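PDB 7LAO: aminoglycoside N(3)-acetyltransferase III, which confers antibiotic resistance by transferring an acetyl group from acetyl-CoA to the 3-amino group of 2-deoxystreptamine aminoglycosides such as gentamicin, kanamycin and tobramycin. Local coordinates for residues A[62-67]-A[85-89]; A[106-112]-A[122-126]; A[131-135]-A[147-151]; A[137-141]-A[202-206]. One frame throughout, in Å; residues are numbered along the deposited sequence.

Contact 1. Residues A[62-67]-A[85-89]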
# COMPACT_ATOMS: atom_id res chain seq x y z
N SER A 62 -0.02 -4.43 6.06
CA SER A 62 -1.20 -4.50 6.95
C SER A 62 -1.02 -5.73 7.85
O SER A 62 0.12 -6.08 8.21
CB SER A 62 -2.49 -4.47 6.13
OG SER A 62 -3.62 -4.70 6.96
N TRP A 63 -2.09 -6.43 8.20
CA TRP A 63 -2.00 -7.48 9.21
C TRP A 63 -3.13 -8.47 9.00
O TRP A 63 -4.29 -8.05 8.86
CB TRP A 63 -2.06 -6.84 10.61
CG TRP A 63 -1.86 -7.75 11.82
CD1 TRP A 63 -1.26 -8.98 11.84
CD2 TRP A 63 -2.28 -7.48 13.16
NE1 TRP A 63 -1.27 -9.49 13.13
CE2 TRP A 63 -1.89 -8.59 13.96
CE3 TRP A 63 -2.93 -6.41 13.77
CZ2 TRP A 63 -2.15 -8.65 15.32
CZ3 TRP A 63 -3.18 -6.46 15.13
CH2 TRP A 63 -2.79 -7.58 15.89
N ASP A 64 -2.82 -9.77 9.04
CA ASP A 64 -3.84 -10.79 8.85
C ASP A 64 -4.76 -10.98 10.06
O ASP A 64 -5.75 -11.72 9.95
CB ASP A 64 -3.18 -12.14 8.47
CG ASP A 64 -2.30 -12.73 9.57
OD1 ASP A 64 -2.24 -13.97 9.67
OD2 ASP A 64 -1.66 -11.98 10.35
N ARG A 65 -4.49 -10.31 11.20
CA ARG A 65 -5.35 -10.37 12.38
C ARG A 65 -5.69 -8.97 12.90
O ARG A 65 -5.77 -8.72 14.11
CB ARG A 65 -4.70 -11.20 13.50
CG ARG A 65 -4.52 -12.68 13.18
CD ARG A 65 -5.85 -13.39 12.93
NE ARG A 65 -6.93 -12.78 13.70
CZ ARG A 65 -8.19 -12.69 13.31
NH1 ARG A 65 -8.57 -13.19 12.13
NH2 ARG A 65 -9.09 -12.11 14.09
N SER A 66 -5.88 -8.03 12.00
CA SER A 66 -6.22 -6.68 12.43
C SER A 66 -7.67 -6.66 12.92
O SER A 66 -8.53 -7.30 12.31
CB SER A 66 -6.02 -5.70 11.29
OG SER A 66 -6.76 -4.51 11.49
N PRO A 67 -7.97 -6.00 14.06
CA PRO A 67 -9.35 -5.90 14.55
C PRO A 67 -10.06 -4.63 14.05
O PRO A 67 -10.72 -3.92 14.82
CB PRO A 67 -9.17 -5.88 16.07
CG PRO A 67 -7.89 -5.18 16.26
CD PRO A 67 -7.01 -5.55 15.08
N TRP A 85 -6.59 -11.35 21.82
CA TRP A 85 -6.20 -11.01 20.47
C TRP A 85 -4.68 -11.02 20.35
O TRP A 85 -4.00 -10.41 21.18
CB TRP A 85 -6.74 -9.63 20.09
CG TRP A 85 -6.91 -9.48 18.63
CD1 TRP A 85 -5.94 -9.24 17.71
CD2 TRP A 85 -8.14 -9.55 17.90
NE1 TRP A 85 -6.49 -9.15 16.44
CE2 TRP A 85 -7.84 -9.35 16.54
CE3 TRP A 85 -9.47 -9.77 18.27
CZ2 TRP A 85 -8.82 -9.36 15.55
CZ3 TRP A 85 -10.44 -9.78 17.28
CH2 TRP A 85 -10.11 -9.58 15.94
N PRO A 86 -4.12 -11.70 19.35
CA PRO A 86 -2.65 -11.78 19.22
C PRO A 86 -2.03 -10.40 19.09
O PRO A 86 -2.56 -9.53 18.38
CB PRO A 86 -2.45 -12.60 17.94
CG PRO A 86 -3.75 -12.54 17.24
CD PRO A 86 -4.80 -12.47 18.30
N PRO A 87 -0.93 -10.15 19.79
CA PRO A 87 -0.26 -8.85 19.67
C PRO A 87 0.37 -8.68 18.30
O PRO A 87 0.79 -9.64 17.65
CB PRO A 87 0.80 -8.88 20.78
CG PRO A 87 0.35 -9.98 21.73
CD PRO A 87 -0.32 -10.99 20.84
N PHE A 88 0.42 -7.43 17.85
CA PHE A 88 1.01 -7.13 16.56
C PHE A 88 2.52 -7.07 16.74
O PHE A 88 3.05 -6.11 17.31
CB PHE A 88 0.47 -5.83 15.99
CG PHE A 88 1.12 -5.44 14.71
CD1 PHE A 88 0.90 -6.17 13.56
CD2 PHE A 88 1.97 -4.34 14.65
CE1 PHE A 88 1.49 -5.80 12.37
CE2 PHE A 88 2.56 -3.98 13.47
CZ PHE A 88 2.33 -4.70 12.34
N ASP A 89 3.21 -8.10 16.27
CA ASP A 89 4.66 -8.16 16.38
C ASP A 89 5.25 -7.96 15.00
O ASP A 89 4.86 -8.65 14.06
CB ASP A 89 5.12 -9.50 16.97
CG ASP A 89 6.63 -9.62 17.04
OD1 ASP A 89 7.31 -8.63 17.40
OD2 ASP A 89 7.15 -10.71 16.73
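Trp63, Trp85 and Phe88 form an aromatic cluster that pins together two parts of the long irregular loop between strand 56-60 and helix 102-108. At its middle lies the indole of Trp63, whose CG is anti to the backbone N (chi1 -175°), which carries the ring between the backbone of its own loop and Phe88. Phe88 presses its edge against one face: CD1 sits over the indole centre, 3.5 Å from CD2 of Trp63, and the planes meet at 62° in an edge-to-face pair. Further along the same indole, CB of Phe88 makes a CH-pi contact, 3.8 Å from the centroid of the six-membered ring. The opposite face is backed by Arg65 O and Ser66 N.

Trp85 turns an edge toward the face of Trp63 in an offset edge-to-face arrangement, with CD1 of Trp85 4.0 Å from CH2 of Trp63. Its indole N-H is directed at Arg65 O in a hydrogen bond, though the modelled separation is unusually short and its exact length doubtful. CB of Pro67 covers one face of the Trp85 ring, 3.8 Å from the centroid of its six-membered part. The bent Arg65 chain crosses Trp85 at about a right angle, NH2 lying close to CZ2 of Trp85. Met190 and Pro191 of strand 185-192 also touch Trp63, while Met190 reaches Pro67, so Trp63 and Pro67 pack on the two-stranded sheet. Pro86 O is buried here without a polar partner in the model: it points at the edge of the Trp63 indole, in the ring plane and 3.2 Å from CH2 of Trp63.

Contact 2. Residues A[106-112]-A[122-126]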
# COMPACT_ATOMS: atom_id res chain seq x y z
N LEU A 106 8.71 -9.56 0.74
CA LEU A 106 9.40 -8.32 1.00
C LEU A 106 9.85 -8.28 2.46
O LEU A 106 10.99 -7.91 2.75
CB LEU A 106 8.50 -7.13 0.67
CG LEU A 106 8.17 -6.90 -0.82
CD1 LEU A 106 7.11 -5.81 -0.97
CD2 LEU A 106 9.43 -6.56 -1.60
N LEU A 107 8.99 -8.71 3.38
CA LEU A 107 9.36 -8.78 4.78
C LEU A 107 10.56 -9.70 5.01
O LEU A 107 11.41 -9.42 5.86
CB LEU A 107 8.17 -9.24 5.63
CG LEU A 107 7.23 -8.05 5.90
CD1 LEU A 107 5.88 -8.52 6.36
CD2 LEU A 107 7.83 -7.04 6.96
N GLU A 108 10.68 -10.77 4.22
CA GLU A 108 11.80 -11.70 4.38
C GLU A 108 13.08 -11.24 3.67
O GLU A 108 14.13 -11.85 3.89
CB GLU A 108 11.38 -13.10 3.90
CG GLU A 108 10.28 -13.68 4.78
CD GLU A 108 9.77 -15.06 4.32
OE1 GLU A 108 10.26 -15.58 3.28
OE2 GLU A 108 8.86 -15.61 4.98
N ALA A 109 13.02 -10.15 2.90
CA ALA A 109 14.17 -9.63 2.16
C ALA A 109 15.20 -9.07 3.14
O ALA A 109 14.83 -8.67 4.23
CB ALA A 109 13.74 -8.49 1.23
N PRO A 110 16.48 -9.01 2.76
CA PRO A 110 17.51 -8.64 3.73
C PRO A 110 17.34 -7.20 4.21
O PRO A 110 17.15 -6.27 3.42
CB PRO A 110 18.84 -8.85 2.97
CG PRO A 110 18.44 -9.23 1.53
CD PRO A 110 17.04 -9.76 1.61
N ASP A 111 17.31 -7.06 5.53
CA ASP A 111 17.27 -5.74 6.17
C ASP A 111 15.96 -5.01 5.91
O ASP A 111 15.87 -3.79 6.11
CB ASP A 111 18.49 -4.91 5.73
CG ASP A 111 19.86 -5.63 6.14
OD1 ASP A 111 20.22 -5.57 7.35
OD2 ASP A 111 20.52 -6.28 5.29
N ALA A 112 14.91 -5.75 5.56
CA ALA A 112 13.59 -5.15 5.43
C ALA A 112 13.13 -4.65 6.79
O ALA A 112 13.54 -5.15 7.83
CB ALA A 112 12.56 -6.16 4.88
N MET A 122 3.27 -0.97 6.82
CA MET A 122 3.99 -0.93 5.56
C MET A 122 5.32 -1.65 5.71
O MET A 122 5.90 -1.65 6.79
CB MET A 122 4.29 0.52 5.13
CG MET A 122 3.06 1.37 5.04
SD MET A 122 2.22 1.16 3.44
CE MET A 122 0.79 2.18 3.80
N VAL A 123 5.80 -2.27 4.63
CA VAL A 123 7.11 -2.91 4.63
C VAL A 123 7.94 -2.13 3.62
O VAL A 123 7.41 -1.71 2.57
CB VAL A 123 7.04 -4.43 4.27
CG1 VAL A 123 6.29 -4.66 2.89
CG2 VAL A 123 8.41 -5.02 4.17
N ALA A 124 9.21 -1.90 3.94
CA ALA A 124 10.16 -1.24 3.03
C ALA A 124 11.56 -1.83 3.17
O ALA A 124 11.96 -2.27 4.26
CB ALA A 124 10.24 0.27 3.24
N VAL A 125 12.32 -1.79 2.07
CA VAL A 125 13.62 -2.47 2.00
C VAL A 125 14.53 -1.67 1.10
O VAL A 125 14.22 -1.53 -0.10
CB VAL A 125 13.52 -3.89 1.40
CG1 VAL A 125 14.73 -4.68 1.81
CG2 VAL A 125 12.21 -4.56 1.69
N GLY A 126 15.69 -1.24 1.63
CA GLY A 126 16.59 -0.38 0.89
C GLY A 126 16.95 0.85 1.71
O GLY A 126 16.53 0.99 2.86
O HOH W 1 16.63 -2.18 4.22
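Val123 meets two successive leucines of helix 102-108. CB of Val123 lies 3.8 Å from CD2 of Leu107. Beyond CB the branches part. With CG1 between the backbone N and the carbonyl carbon (chi1 55°), CG2 is left anti to the N and faces Leu107. CG1 of Val123 packs 4.0 Å from CB of Leu106 and also nears CD1 of that residue, whereas CG2 presses on CD2 of Leu107 at 3.5 Å, tighter than ordinary van der Waals contact. The Leu107 side chain starts out away from the strand, and its end returns to make this contact. Here the last turn of the helix is laid against strand 122-125 of the mixed sheet, and a type II beta turn from Ala109 to Ala112 leads the chain into strand 113-114, the antiparallel neighbour of 122-125. Val125 packs against the turn. Its CG2 touches CB of Ala112 at 3.6 Å, and CG1 reaches both CB of Ala109 and Pro110 O. Leu106 and Ala109 also touch Val44 of helix 40-51. Where the strand ends, one water bridges the two segments, giving a hydrogen bond to Asp111 O at 2.6 Å and receiving one from Gly126 N at 2.9 Å.

Contact 3. Residues A[131-135]-A[147-151]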
# COMPACT_ATOMS: atom_id res chain seq x y z
N THR A 131 13.33 5.57 7.07
CA THR A 131 12.66 6.82 6.67
C THR A 131 11.18 6.57 6.32
O THR A 131 10.28 7.29 6.79
CB THR A 131 13.40 7.44 5.46
OG1 THR A 131 14.73 7.77 5.83
CG2 THR A 131 12.67 8.77 4.90
N LEU A 132 10.89 5.52 5.54
CA LEU A 132 9.52 5.29 5.13
C LEU A 132 8.67 4.75 6.28
O LEU A 132 7.52 5.21 6.46
CB LEU A 132 9.46 4.37 3.92
CG LEU A 132 10.04 5.07 2.70
CD1 LEU A 132 10.32 4.09 1.49
CD2 LEU A 132 9.10 6.19 2.28
N THR A 133 9.22 3.81 7.09
CA THR A 133 8.40 3.06 8.03
C THR A 133 8.24 3.72 9.40
O THR A 133 7.45 3.22 10.22
CB THR A 133 8.97 1.64 8.22
OG1 THR A 133 10.33 1.72 8.63
CG2 THR A 133 8.92 0.88 6.86
N GLU A 134 8.96 4.82 9.69
CA GLU A 134 8.82 5.53 10.96
C GLU A 134 8.73 7.03 10.68
O GLU A 134 9.56 7.56 9.92
CB GLU A 134 10.04 5.25 11.88
CG GLU A 134 10.16 3.82 12.37
CD GLU A 134 11.42 3.62 13.22
OE1 GLU A 134 12.38 2.93 12.77
OE2 GLU A 134 11.46 4.22 14.34
N PRO A 135 7.81 7.77 11.33
CA PRO A 135 6.80 7.28 12.27
C PRO A 135 5.56 6.74 11.58
O PRO A 135 5.37 6.95 10.37
CB PRO A 135 6.49 8.53 13.12
CG PRO A 135 6.64 9.64 12.12
CD PRO A 135 7.73 9.23 11.16
N PRO A 147 3.68 6.89 6.15
CA PRO A 147 4.66 6.48 5.13
C PRO A 147 4.30 6.88 3.68
O PRO A 147 5.23 7.06 2.87
CB PRO A 147 4.70 4.96 5.29
CG PRO A 147 4.43 4.74 6.76
CD PRO A 147 3.40 5.81 7.11
N LEU A 148 3.00 7.00 3.33
CA LEU A 148 2.62 7.40 1.97
C LEU A 148 3.09 8.83 1.67
O LEU A 148 3.55 9.13 0.55
CB LEU A 148 1.10 7.33 1.77
CG LEU A 148 0.50 5.94 1.72
CD1 LEU A 148 -0.96 6.12 1.28
CD2 LEU A 148 1.28 5.02 0.74
N GLU A 149 2.99 9.71 2.67
CA GLU A 149 3.42 11.09 2.44
C GLU A 149 4.91 11.12 2.11
O GLU A 149 5.34 11.87 1.23
CB GLU A 149 3.11 11.99 3.66
CG GLU A 149 3.86 13.36 3.58
CD GLU A 149 3.61 14.30 4.78
OE1 GLU A 149 3.67 15.52 4.58
OE2 GLU A 149 3.42 13.81 5.91
N ARG A 150 5.71 10.30 2.80
CA ARG A 150 7.14 10.33 2.53
C ARG A 150 7.48 9.59 1.25
O ARG A 150 8.45 9.94 0.57
CB ARG A 150 7.91 9.78 3.75
CG ARG A 150 7.63 10.71 5.00
CD ARG A 150 8.39 10.31 6.27
NE ARG A 150 7.96 8.99 6.75
CZ ARG A 150 6.92 8.75 7.54
NH1 ARG A 150 6.14 9.72 7.99
NH2 ARG A 150 6.66 7.53 7.92
N PHE A 151 6.72 8.55 0.93
CA PHE A 151 6.88 7.85 -0.35
C PHE A 151 6.68 8.82 -1.51
O PHE A 151 7.50 8.87 -2.44
CB PHE A 151 5.89 6.69 -0.41
CG PHE A 151 5.72 6.07 -1.81
CD1 PHE A 151 6.70 5.20 -2.36
CD2 PHE A 151 4.58 6.31 -2.52
CE1 PHE A 151 6.49 4.63 -3.66
CE2 PHE A 151 4.35 5.73 -3.81
CZ PHE A 151 5.30 4.92 -4.37
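Three backbone carbonyls, those of Thr131, Leu132 and Pro135, are gathered by the guanidinium of Arg150. Arg150 NE gives one hydrogen bond to Thr131 O at 2.9 Å. Arg150 NH2 is used twice, toward Leu132 O at 2.9 Å and Pro135 O at 2.8 Å. The bonds differ in direction: Pro135 O is met in its carbonyl plane on a lone pair, whereas NH2 stands 50° out of the carbonyl plane of Leu132. CD of Pro135 lies over one face of the guanidinium, toward its rim, with Pro135 CD 3.6 Å from Arg150 NH1. The arginine thus closes the C-terminal end of helix 129-133, tying two carbonyls of its final turn and the loop that follows to helix 147-153; its positive charge probably also suits the negative end of the helix dipole. The peptide before Pro135 is cis. The bend at chi3 (-64°) turns NE and NH2 toward the carbonyls, which lie somewhat out of the guanidinium plane, and Gly145 O holds NH1 from the loop before helix 147-153. Beneath the polar grip, CD2 of Leu132 packs 4.2 Å from CB of Phe151. Both side chains rest on Leu23 and Met58, residues of two central sheet strands.

Contact 4. Residues A[137-141]-A[202-206]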
# COMPACT_ATOMS: atom_id res chain seq x y z
N ARG A 137 1.74 6.43 13.03
CA ARG A 137 0.89 6.55 14.21
C ARG A 137 -0.57 6.31 13.90
O ARG A 137 -1.05 6.53 12.78
CB ARG A 137 1.06 7.93 14.86
CG ARG A 137 2.44 8.57 14.71
CD ARG A 137 2.59 9.82 15.58
NE ARG A 137 3.80 10.60 15.30
CZ ARG A 137 4.97 10.43 15.90
NH1 ARG A 137 5.13 9.49 16.84
NH2 ARG A 137 6.01 11.20 15.57
N LEU A 138 -1.30 5.87 14.93
CA LEU A 138 -2.75 5.86 14.85
C LEU A 138 -3.26 7.25 14.51
O LEU A 138 -2.84 8.24 15.12
CB LEU A 138 -3.34 5.39 16.16
CG LEU A 138 -3.01 3.94 16.46
CD1 LEU A 138 -3.78 3.53 17.67
CD2 LEU A 138 -3.33 3.07 15.24
N GLY A 139 -4.21 7.33 13.56
CA GLY A 139 -4.68 8.60 13.05
C GLY A 139 -3.86 9.14 11.90
O GLY A 139 -4.17 10.22 11.38
N GLN A 140 -2.80 8.46 11.51
CA GLN A 140 -1.96 8.85 10.39
C GLN A 140 -1.72 7.63 9.53
O GLN A 140 -0.58 7.28 9.19
CB GLN A 140 -0.66 9.49 10.87
CG GLN A 140 -0.88 10.70 11.77
CD GLN A 140 0.38 11.50 12.05
OE1 GLN A 140 1.44 10.95 12.37
NE2 GLN A 140 0.26 12.83 11.91
N ALA A 141 -2.81 6.94 9.19
CA ALA A 141 -2.69 5.67 8.48
C ALA A 141 -2.10 5.87 7.08
O ALA A 141 -1.08 5.25 6.72
CB ALA A 141 -4.06 4.99 8.40
N GLU A 202 -5.58 1.29 21.90
CA GLU A 202 -5.60 2.69 21.70
C GLU A 202 -6.45 2.95 20.50
O GLU A 202 -6.67 2.12 19.64
CB GLU A 202 -4.23 3.23 21.45
CG GLU A 202 -3.99 4.59 22.05
CD GLU A 202 -2.52 4.90 22.00
OE1 GLU A 202 -2.05 5.37 20.94
OE2 GLU A 202 -1.83 4.63 23.00
N LEU A 203 -6.87 4.13 20.43
CA LEU A 203 -7.93 4.43 19.53
C LEU A 203 -7.40 5.27 18.39
O LEU A 203 -6.53 6.13 18.59
CB LEU A 203 -9.07 5.16 20.25
CG LEU A 203 -10.24 5.61 19.37
CD1 LEU A 203 -10.94 4.41 18.75
CD2 LEU A 203 -11.22 6.45 20.18
N ALA A 204 -7.92 5.03 17.18
CA ALA A 204 -7.63 5.87 16.03
C ALA A 204 -8.89 6.55 15.51
O ALA A 204 -10.01 6.02 15.61
CB ALA A 204 -7.00 5.04 14.90
N GLU A 205 -8.65 7.65 14.80
CA GLU A 205 -9.66 8.45 14.11
C GLU A 205 -8.96 8.80 12.78
O GLU A 205 -7.94 9.48 12.79
CB GLU A 205 -9.98 9.72 14.89
CG GLU A 205 -10.46 10.88 14.04
CD GLU A 205 -11.97 11.00 14.01
OE1 GLU A 205 -12.48 12.13 14.14
OE2 GLU A 205 -12.65 9.96 13.86
N ASP A 206 -9.50 8.35 11.65
CA ASP A 206 -8.83 8.58 10.38
C ASP A 206 -9.87 8.64 9.27
O ASP A 206 -11.04 8.34 9.46
CB ASP A 206 -7.78 7.50 10.11
CG ASP A 206 -6.51 8.07 9.48
OD1 ASP A 206 -6.65 8.96 8.61
OD2 ASP A 206 -5.39 7.62 9.84
O HOH W 2 -4.88 5.66 11.78
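Asp206 and Ala141 supply the polar part of the contact. Ala141 N donates a hydrogen bond to Asp206 OD2 that is 2.7 Å long and nearly straight (170°), arriving on the syn side and 17° out of the carboxylate plane. Asp206 OD2 also receives a hydrogen bond from a water at 2.8 Å. That water lies by Gly139 N as well, at a modelled distance too short to be exact, so OD2 probably reaches a second backbone N-H of the loop through solvent. A weaker polar touch comes from CA of Gly139, whose C-H points toward Glu205 O at 3.4 Å. Gly139 occupies the third position of a type II beta turn from Arg137 to Gln140, with a positive phi (87°).

Apolar packing follows further along the strand. CB of Leu138 lies 3.9 Å from CB of Ala204, while CD1 of Leu138 extends to CB of Glu202 at 3.8 Å.

The side chain of Ala141 lies about 4 Å from a bound HEPES, probably a crystallisation additive, which may mark a pocket. The turn belongs to the loop between helices 129-133 and 147-153, and it is held against strand 200-207, which pairs antiparallel with strand 185-192 in a separate two-stranded sheet.

In the fold
All four contacts are partly buried. Contact 3, nearest the centre of the chain, has four buried residues and one exposed; contacts 1 and 4, farther out, have three of each. Contact 2 packs one face of strand 122-125 against helix 102-108, while contact 3 touches residues whose side chains point the other way, Met122 and Ala124: CB of Ala124 packs 3.9 Å from CG2 of Thr133. Contact 2 is mostly aliphatic, whereas contact 3 adds an arginine that serves carbonyls at a helix end. Contact 1 ties two parts of one loop together through aromatic rings beside strand 185-192; contact 4 holds a loop directly on strand 200-207 through a carboxylate. Contacts 3 and 4 share the loop between helices 129-133 and 147-153.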